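Local coordinates for protein ornithine cyclodeaminase (Methanococcus maripaludis S2, PDB 3C2Q) that catalyses the NAD(+)-dependent conversion of L-ornithine to L-proline, releasing ammonia, at residues K275-S281 against I297-D303; I211-I217 against P252-V256. All coordinates share one frame; numbering follows the deposited sequence.

Contact 1 of 2, residues K275-S281 against I297-D303; sequences KMVIMLS and IKTVCVD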
ATOM      1  N   LYS B 275      24.547  16.319  -9.250  1.00 22.62           N
ATOM      2  CA  LYS B 275      24.692  15.091 -10.053  1.00 23.81           C
ATOM      3  C   LYS B 275      23.676  13.988  -9.675  1.00 23.30           C
ATOM      4  O   LYS B 275      23.356  13.134 -10.491  1.00 22.46           O
ATOM      5  CB  LYS B 275      26.102  14.523  -9.907  1.00 24.11           C
ATOM      6  CG  LYS B 275      27.184  15.392 -10.561  1.00 30.71           C
ATOM      7  CD  LYS B 275      27.136  15.295 -12.066  1.00 38.51           C
ATOM      8  CE  LYS B 275      28.159  14.268 -12.563  1.00 44.54           C
ATOM      9  NZ  LYS B 275      29.493  14.902 -12.919  1.00 46.16           N
HETATM   10  N   MSE B 276      23.196  14.022  -8.440  1.00 23.56           N
HETATM   11  CA  MSE B 276      22.258  13.003  -7.939  1.00 25.66           C
HETATM   12  C   MSE B 276      21.342  13.588  -6.879  1.00 22.17           C
HETATM   13  O   MSE B 276      21.767  14.411  -6.059  1.00 21.49           O
HETATM   14  CB  MSE B 276      23.014  11.809  -7.349  1.00 24.38           C
HETATM   15  CG  MSE B 276      22.113  10.683  -6.767  1.00 27.68           C
HETATM   16 SE   MSE B 276      23.303   9.220  -6.114  1.00 40.25          SE
HETATM   17  CE  MSE B 276      22.394   7.643  -6.786  1.00 33.30           C
ATOM     18  N   VAL B 277      20.085  13.144  -6.881  1.00 20.17           N
ATOM     19  CA  VAL B 277      19.145  13.553  -5.847  1.00 19.44           C
ATOM     20  C   VAL B 277      18.552  12.277  -5.263  1.00 18.86           C
ATOM     21  O   VAL B 277      18.094  11.418  -6.012  1.00 18.61           O
ATOM     22  CB  VAL B 277      18.025  14.431  -6.383  1.00 19.34           C
ATOM     23  CG1 VAL B 277      16.980  14.697  -5.239  1.00 17.74           C
ATOM     24  CG2 VAL B 277      18.600  15.766  -6.931  1.00 19.58           C
ATOM     25  N   ILE B 278      18.663  12.111  -3.953  1.00 18.95           N
ATOM     26  CA  ILE B 278      18.093  10.947  -3.281  1.00 18.85           C
ATOM     27  C   ILE B 278      16.919  11.415  -2.422  1.00 19.24           C
ATOM     28  O   ILE B 278      17.086  12.264  -1.541  1.00 18.39           O
ATOM     29  CB  ILE B 278      19.105  10.214  -2.385  1.00 19.75           C
ATOM     30  CG1 ILE B 278      20.315   9.766  -3.205  1.00 20.03           C
ATOM     31  CG2 ILE B 278      18.407   8.986  -1.725  1.00 18.57           C
ATOM     32  CD1 ILE B 278      21.441   9.111  -2.413  1.00 21.33           C
HETATM   33  N   MSE B 279      15.736  10.874  -2.696  1.00 18.49           N
HETATM   34  CA  MSE B 279      14.512  11.306  -2.027  1.00 20.46           C
HETATM   35  C   MSE B 279      14.158  10.232  -1.023  1.00 18.80           C
HETATM   36  O   MSE B 279      14.085   9.059  -1.409  1.00 16.65           O
HETATM   37  CB  MSE B 279      13.372  11.427  -3.039  1.00 20.07           C
HETATM   38  CG  MSE B 279      13.645  12.475  -4.106  1.00 23.27           C
HETATM   39 SE   MSE B 279      12.609  12.003  -5.713  1.00 31.64          SE
HETATM   40  CE  MSE B 279      13.090  13.677  -6.681  1.00 26.19           C
ATOM     41  N   LEU B 280      13.964  10.615   0.252  1.00 17.46           N
ATOM     42  CA  LEU B 280      13.813   9.633   1.341  1.00 17.61           C
ATOM     43  C   LEU B 280      12.489   9.837   2.087  1.00 17.51           C
ATOM     44  O   LEU B 280      12.347  10.788   2.859  1.00 16.43           O
ATOM     45  CB  LEU B 280      14.970   9.748   2.350  1.00 18.39           C
ATOM     46  CG  LEU B 280      16.413   9.592   1.833  1.00 19.10           C
ATOM     47  CD1 LEU B 280      17.480  10.043   2.845  1.00 21.09           C
ATOM     48  CD2 LEU B 280      16.581   8.116   1.475  1.00 17.75           C
ATOM     49  N   SER B 281      11.519   8.956   1.832  1.00 17.12           N
ATOM     50  CA  SER B 281      10.270   8.946   2.603  1.00 18.31           C
ATOM     51  C   SER B 281       9.528  10.294   2.676  1.00 19.03           C
ATOM     52  O   SER B 281       9.220  10.802   3.774  1.00 19.21           O
ATOM     53  CB  SER B 281      10.565   8.445   4.032  1.00 19.09           C
ATOM     54  OG  SER B 281       9.367   7.974   4.594  1.00 25.44           O
ATOM     55  N   ILE B 297      19.680  14.362 -14.152  1.00 23.00           N
ATOM     56  CA  ILE B 297      20.199  14.191 -12.793  1.00 22.25           C
ATOM     57  C   ILE B 297      19.746  12.805 -12.310  1.00 22.74           C
ATOM     58  O   ILE B 297      18.567  12.464 -12.406  1.00 22.39           O
ATOM     59  CB  ILE B 297      19.700  15.290 -11.845  1.00 23.05           C
ATOM     60  CG1 ILE B 297      20.035  16.684 -12.409  1.00 23.35           C
ATOM     61  CG2 ILE B 297      20.270  15.102 -10.395  1.00 21.73           C
ATOM     62  CD1 ILE B 297      19.565  17.818 -11.510  1.00 24.30           C
ATOM     63  N   LYS B 298      20.689  12.003 -11.839  1.00 21.41           N
ATOM     64  CA  LYS B 298      20.352  10.688 -11.290  1.00 22.72           C
ATOM     65  C   LYS B 298      19.356  10.873 -10.099  1.00 21.05           C
ATOM     66  O   LYS B 298      19.593  11.626  -9.162  1.00 20.89           O
ATOM     67  CB  LYS B 298      21.654   9.965 -10.895  1.00 22.84           C
ATOM     68  CG  LYS B 298      21.488   8.629 -10.190  1.00 28.52           C
ATOM     69  CD  LYS B 298      21.594   7.438 -11.188  1.00 39.14           C
ATOM     70  CE  LYS B 298      20.742   6.273 -10.731  1.00 42.13           C
ATOM     71  NZ  LYS B 298      21.555   5.009 -10.701  1.00 45.57           N
ATOM     72  N   THR B 299      18.225  10.192 -10.167  1.00 20.58           N
ATOM     73  CA  THR B 299      17.136  10.426  -9.227  1.00 20.01           C
ATOM     74  C   THR B 299      16.791   9.083  -8.592  1.00 19.59           C
ATOM     75  O   THR B 299      16.506   8.126  -9.305  1.00 18.51           O
ATOM     76  CB  THR B 299      15.925  10.935  -9.999  1.00 20.00           C
ATOM     77  OG1 THR B 299      16.324  12.101 -10.728  1.00 21.31           O
ATOM     78  CG2 THR B 299      14.784  11.309  -9.065  1.00 22.42           C
ATOM     79  N   VAL B 300      16.839   9.020  -7.267  1.00 18.75           N
ATOM     80  CA  VAL B 300      16.525   7.778  -6.525  1.00 18.65           C
ATOM     81  C   VAL B 300      15.424   8.106  -5.520  1.00 18.27           C
ATOM     82  O   VAL B 300      15.546   9.052  -4.733  1.00 18.73           O
ATOM     83  CB  VAL B 300      17.766   7.214  -5.772  1.00 18.94           C
ATOM     84  CG1 VAL B 300      17.394   5.907  -4.987  1.00 18.42           C
ATOM     85  CG2 VAL B 300      18.886   6.911  -6.747  1.00 19.75           C
ATOM     86  N   CYS B 301      14.325   7.368  -5.587  1.00 16.88           N
ATOM     87  CA  CYS B 301      13.206   7.638  -4.691  1.00 16.85           C
ATOM     88  C   CYS B 301      12.960   6.408  -3.818  1.00 16.30           C
ATOM     89  O   CYS B 301      12.615   5.320  -4.311  1.00 15.52           O
ATOM     90  CB  CYS B 301      11.943   7.983  -5.488  1.00 17.30           C
ATOM     91  SG  CYS B 301      10.504   8.359  -4.415  1.00 19.87           S
ATOM     92  N   VAL B 302      13.198   6.596  -2.537  1.00 15.04           N
ATOM     93  CA  VAL B 302      13.120   5.543  -1.518  1.00 15.23           C
ATOM     94  C   VAL B 302      11.882   5.770  -0.660  1.00 15.68           C
ATOM     95  O   VAL B 302      11.741   6.835  -0.021  1.00 14.43           O
ATOM     96  CB  VAL B 302      14.344   5.576  -0.578  1.00 15.29           C
ATOM     97  CG1 VAL B 302      14.321   4.306   0.311  1.00 18.44           C
ATOM     98  CG2 VAL B 302      15.687   5.575  -1.389  1.00 15.67           C
ATOM     99  N   ASP B 303      10.965   4.797  -0.641  1.00 15.41           N
ATOM    100  CA  ASP B 303       9.841   4.923   0.280  1.00 15.63           C
ATOM    101  C   ASP B 303       9.312   3.542   0.586  1.00 15.45           C
ATOM    102  O   ASP B 303       9.500   2.627  -0.217  1.00 15.22           O
ATOM    103  CB  ASP B 303       8.685   5.809  -0.253  1.00 16.17           C
ATOM    104  CG  ASP B 303       7.665   6.175   0.909  1.00 20.55           C
ATOM    105  OD1 ASP B 303       8.068   6.365   2.091  1.00 30.27           O
ATOM    106  OD2 ASP B 303       6.473   6.078   0.732  1.00 23.59           O
TER

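Contact 2 of 2, residues I211-I217 against P252-V256; sequences INDAGNI and PIPDV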
ATOM      1  N   ILE B 211      14.681  26.041  19.803  1.00 23.54           N
ATOM      2  CA  ILE B 211      15.217  26.680  18.615  1.00 22.50           C
ATOM      3  C   ILE B 211      14.661  28.106  18.472  1.00 22.92           C
ATOM      4  O   ILE B 211      15.428  29.007  18.107  1.00 23.98           O
ATOM      5  CB  ILE B 211      14.997  25.853  17.288  1.00 23.00           C
ATOM      6  CG1 ILE B 211      15.598  24.435  17.416  1.00 23.61           C
ATOM      7  CG2 ILE B 211      15.613  26.566  16.060  1.00 20.60           C
ATOM      8  CD1 ILE B 211      17.102  24.406  17.705  1.00 22.82           C
ATOM      9  N   ASN B 212      13.363  28.301  18.718  1.00 21.52           N
ATOM     10  CA  ASN B 212      12.782  29.634  18.745  1.00 23.14           C
ATOM     11  C   ASN B 212      13.559  30.543  19.716  1.00 23.90           C
ATOM     12  O   ASN B 212      13.932  31.643  19.351  1.00 23.15           O
ATOM     13  CB  ASN B 212      11.313  29.598  19.136  1.00 22.51           C
ATOM     14  CG  ASN B 212      10.417  29.118  17.985  1.00 24.31           C
ATOM     15  OD1 ASN B 212      10.890  28.928  16.864  1.00 22.20           O
ATOM     16  ND2 ASN B 212       9.144  28.921  18.269  1.00 21.10           N
ATOM     17  N   ASP B 213      13.845  30.024  20.906  1.00 25.21           N
ATOM     18  CA  ASP B 213      14.620  30.751  21.936  1.00 26.61           C
ATOM     19  C   ASP B 213      16.023  31.097  21.464  1.00 26.93           C
ATOM     20  O   ASP B 213      16.481  32.252  21.570  1.00 26.94           O
ATOM     21  CB  ASP B 213      14.664  29.942  23.240  1.00 27.35           C
ATOM     22  CG  ASP B 213      15.173  30.780  24.438  1.00 31.77           C
ATOM     23  OD1 ASP B 213      14.982  32.002  24.421  1.00 34.03           O
ATOM     24  OD2 ASP B 213      15.741  30.208  25.373  1.00 35.09           O
ATOM     25  N   ALA B 214      16.708  30.117  20.889  1.00 26.99           N
ATOM     26  CA  ALA B 214      18.035  30.357  20.356  1.00 27.39           C
ATOM     27  C   ALA B 214      18.023  31.379  19.232  1.00 27.64           C
ATOM     28  O   ALA B 214      19.006  32.116  19.061  1.00 28.02           O
ATOM     29  CB  ALA B 214      18.690  29.052  19.897  1.00 26.47           C
ATOM     30  N   GLY B 215      16.947  31.398  18.436  1.00 28.29           N
ATOM     31  CA  GLY B 215      16.817  32.341  17.291  1.00 27.90           C
ATOM     32  C   GLY B 215      16.841  31.719  15.895  1.00 28.63           C
ATOM     33  O   GLY B 215      16.291  32.273  14.949  1.00 29.15           O
ATOM     34  N   ASN B 216      17.530  30.587  15.766  1.00 28.61           N
ATOM     35  CA  ASN B 216      17.610  29.788  14.549  1.00 27.99           C
ATOM     36  C   ASN B 216      18.469  28.583  14.889  1.00 27.75           C
ATOM     37  O   ASN B 216      18.959  28.475  16.036  1.00 26.78           O
ATOM     38  CB  ASN B 216      18.126  30.572  13.320  1.00 28.34           C
ATOM     39  CG  ASN B 216      19.475  31.297  13.570  1.00 30.49           C
ATOM     40  OD1 ASN B 216      20.406  30.751  14.153  1.00 29.05           O
ATOM     41  ND2 ASN B 216      19.567  32.525  13.086  1.00 30.09           N
ATOM     42  N   ILE B 217      18.606  27.653  13.939  1.00 26.19           N
ATOM     43  CA  ILE B 217      19.434  26.460  14.159  1.00 25.74           C
ATOM     44  C   ILE B 217      20.920  26.803  14.394  1.00 26.99           C
ATOM     45  O   ILE B 217      21.532  26.304  15.361  1.00 26.77           O
ATOM     46  CB  ILE B 217      19.286  25.442  13.007  1.00 25.19           C
ATOM     47  CG1 ILE B 217      17.860  24.857  13.034  1.00 23.38           C
ATOM     48  CG2 ILE B 217      20.366  24.336  13.099  1.00 23.45           C
ATOM     49  CD1 ILE B 217      17.542  24.043  11.813  1.00 24.81           C
ATOM     50  N   PRO B 252       6.609  26.534  13.271  1.00 26.89           N
ATOM     51  CA  PRO B 252       7.751  26.402  12.398  1.00 25.49           C
ATOM     52  C   PRO B 252       8.910  27.101  13.090  1.00 24.87           C
ATOM     53  O   PRO B 252       8.702  28.167  13.664  1.00 24.45           O
ATOM     54  CB  PRO B 252       7.348  27.208  11.149  1.00 25.22           C
ATOM     55  CG  PRO B 252       6.402  28.203  11.650  1.00 26.29           C
ATOM     56  CD  PRO B 252       5.647  27.541  12.799  1.00 25.66           C
ATOM     57  N   ILE B 253      10.102  26.545  13.003  1.00 23.23           N
ATOM     58  CA  ILE B 253      11.287  27.213  13.534  1.00 23.22           C
ATOM     59  C   ILE B 253      11.720  28.365  12.613  1.00 23.87           C
ATOM     60  O   ILE B 253      11.259  28.469  11.462  1.00 23.46           O
ATOM     61  CB  ILE B 253      12.446  26.202  13.789  1.00 23.18           C
ATOM     62  CG1 ILE B 253      12.745  25.403  12.512  1.00 24.26           C
ATOM     63  CG2 ILE B 253      12.071  25.302  14.984  1.00 21.77           C
ATOM     64  CD1 ILE B 253      14.102  24.749  12.445  1.00 24.77           C
ATOM     65  N   PRO B 254      12.563  29.276  13.129  1.00 24.19           N
ATOM     66  CA  PRO B 254      12.825  30.467  12.316  1.00 23.79           C
ATOM     67  C   PRO B 254      13.446  30.184  10.944  1.00 22.98           C
ATOM     68  O   PRO B 254      13.233  30.969  10.023  1.00 23.89           O
ATOM     69  CB  PRO B 254      13.752  31.308  13.218  1.00 23.88           C
ATOM     70  CG  PRO B 254      13.424  30.818  14.649  1.00 24.08           C
ATOM     71  CD  PRO B 254      13.220  29.340  14.455  1.00 24.34           C
ATOM     72  N   ASP B 255      14.171  29.078  10.782  1.00 21.60           N
ATOM     73  CA  ASP B 255      14.795  28.756   9.497  1.00 22.38           C
ATOM     74  C   ASP B 255      13.790  28.437   8.355  1.00 22.10           C
ATOM     75  O   ASP B 255      14.157  28.444   7.181  1.00 22.64           O
ATOM     76  CB  ASP B 255      15.761  27.559   9.628  1.00 21.56           C
ATOM     77  CG  ASP B 255      16.872  27.781  10.672  1.00 24.10           C
ATOM     78  OD1 ASP B 255      18.067  27.693  10.292  1.00 24.27           O
ATOM     79  OD2 ASP B 255      16.544  27.989  11.853  1.00 23.10           O
ATOM     80  N   VAL B 256      12.537  28.151   8.707  1.00 22.72           N
ATOM     81  CA  VAL B 256      11.545  27.672   7.741  1.00 23.15           C
ATOM     82  C   VAL B 256      11.088  28.820   6.831  1.00 24.02           C
ATOM     83  O   VAL B 256      10.804  29.927   7.326  1.00 24.39           O
ATOM     84  CB  VAL B 256      10.354  27.028   8.502  1.00 23.50           C
ATOM     85  CG1 VAL B 256       9.111  26.857   7.591  1.00 24.45           C
ATOM     86  CG2 VAL B 256      10.804  25.650   9.080  1.00 22.72           C
TER
HETATM   87  O   HOH W   1       7.424  28.961  15.771  1.00 32.44           O
HETATM   88  O   HOH W   2       9.881  30.694  14.808  1.00 33.47           O

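Contact 1 of 2, residues K275-S281 against I297-D303
Met279 N donates to Val300 O at the middle of two neighbouring parallel strands, a short, nearly straight bond (2.7 Å, 172°). Around it the backbones trade bonds in strict parallel order: Val277 gives to Lys298 and accepts from Val300, Met279 accepts from Val302, and Ser281 gives to Val302. Side chains make both faces tight. On one, selenomethionine Met276 keeps its CG opposite the backbone N (chi1 179°), runs alongside Lys298 and bends at the end, setting CE 3.6 Å from Val300 CG2; farther on, Leu280 CD2 lies beside Val302 CG2 at 3.9 Å. On the other, the extended chain of Met279 slants across to bring CE within 3.8 Å of Thr299 CG2. The start of the pair is looser. Lys298 N reaches Lys275 O over 3.2 Å with a bent 142° angle, the Lys275 side chain turns out to solvent, and Lys298 swings away to a salt bridge with Glu122. At the other end Ser281 OG donates to Asp303 OD1 (3.2 Å), while OD2 takes the backbone N of Gln305. Replacing Asp303, a predicted NAD(+) ligand, by alanine would probably leave the Ser281 hydroxyl and the backbone N-H of Gln305 without this acceptor. Helix 283-292 connects the two strands, a beta-alpha-beta crossover of the Rossmann sheet; strand 138-142 continues it beyond 276-280, helices 112-133 and 327-342 cover the face of Met276, Ile278 and Leu280, and Met293 packs on the opposite one.

Contact 2 of 2, residues I211-I217 against P252-V256
The carboxylate of Asp255 is wedged between Ile217 and Asn216: Ile217 CD1 sits over one face, 4.0 Å from Asp255 CG, and Asn216 CB approaches OD2 from the side of the other face. The syn lone pair of OD2 takes the backbone N-H of Ile217 (3.0 Å, 155°), and OD1 is bonded to the hydroxyl of Tyr241. The amide of Asn212 turns its OD1 to Pro254, 3.4 Å from CD; two waters join this amide to the carbonyl of Pro252, one accepting from ND2, the other donating to OD1, and ND2 also bonds Ser20 O of a second subunit. Pro254 CB and CG both lie 3.2 Å from Gly215 O. Ile253, which is buried, makes the apolar part of the contact. Its CG1 stands between backbone N and carbonyl carbon (chi1 54°), sending CD1 to Ile217 CD1 (3.6 Å) while CG2 slants across Ile211, 3.8 Å from its CB. The motif is a helix junction met by a type I turn, Ile253 to Val256. Helix 203-214 ends at Gly215, whose positive phi lets the chain turn, and Asn216 N-caps helix 217-222 through OD1 to Asn219 N. Asp255 thus supplies an acceptor for the first N-H of the new helix, one that no helical carbonyl can reach. Helix 171-183 carries Ile178 against Ile211 and Ile217, strand 241-244 backs the turn with Leu243, and helix 230-237 closes over Ile217 with Met231 and Ile235.

Both contacts belong to the Rossmann-fold region but to different parts of it: contact 1 is inside the parallel sheet, its centre about 7 Å from that of the chain, whereas the centre of contact 2 lies about 23 Å from it, where a helix junction meets the loop after strand 241-244. Their centres are about 28 Å apart and their nearest atoms about 16 Å. Each nonetheless borders the probable NAD(+) site. Contact 1 contains Asp303; an imidazole, probably from the crystallisation liquor, lies about 3 Å (nearest atoms) from the Ser281 side chain. In contact 2 Ile253 comes about 3 Å (nearest atoms) from the Asn171 side chain, whose OD1 accepts from Ile253 N and which probably binds NAD(+).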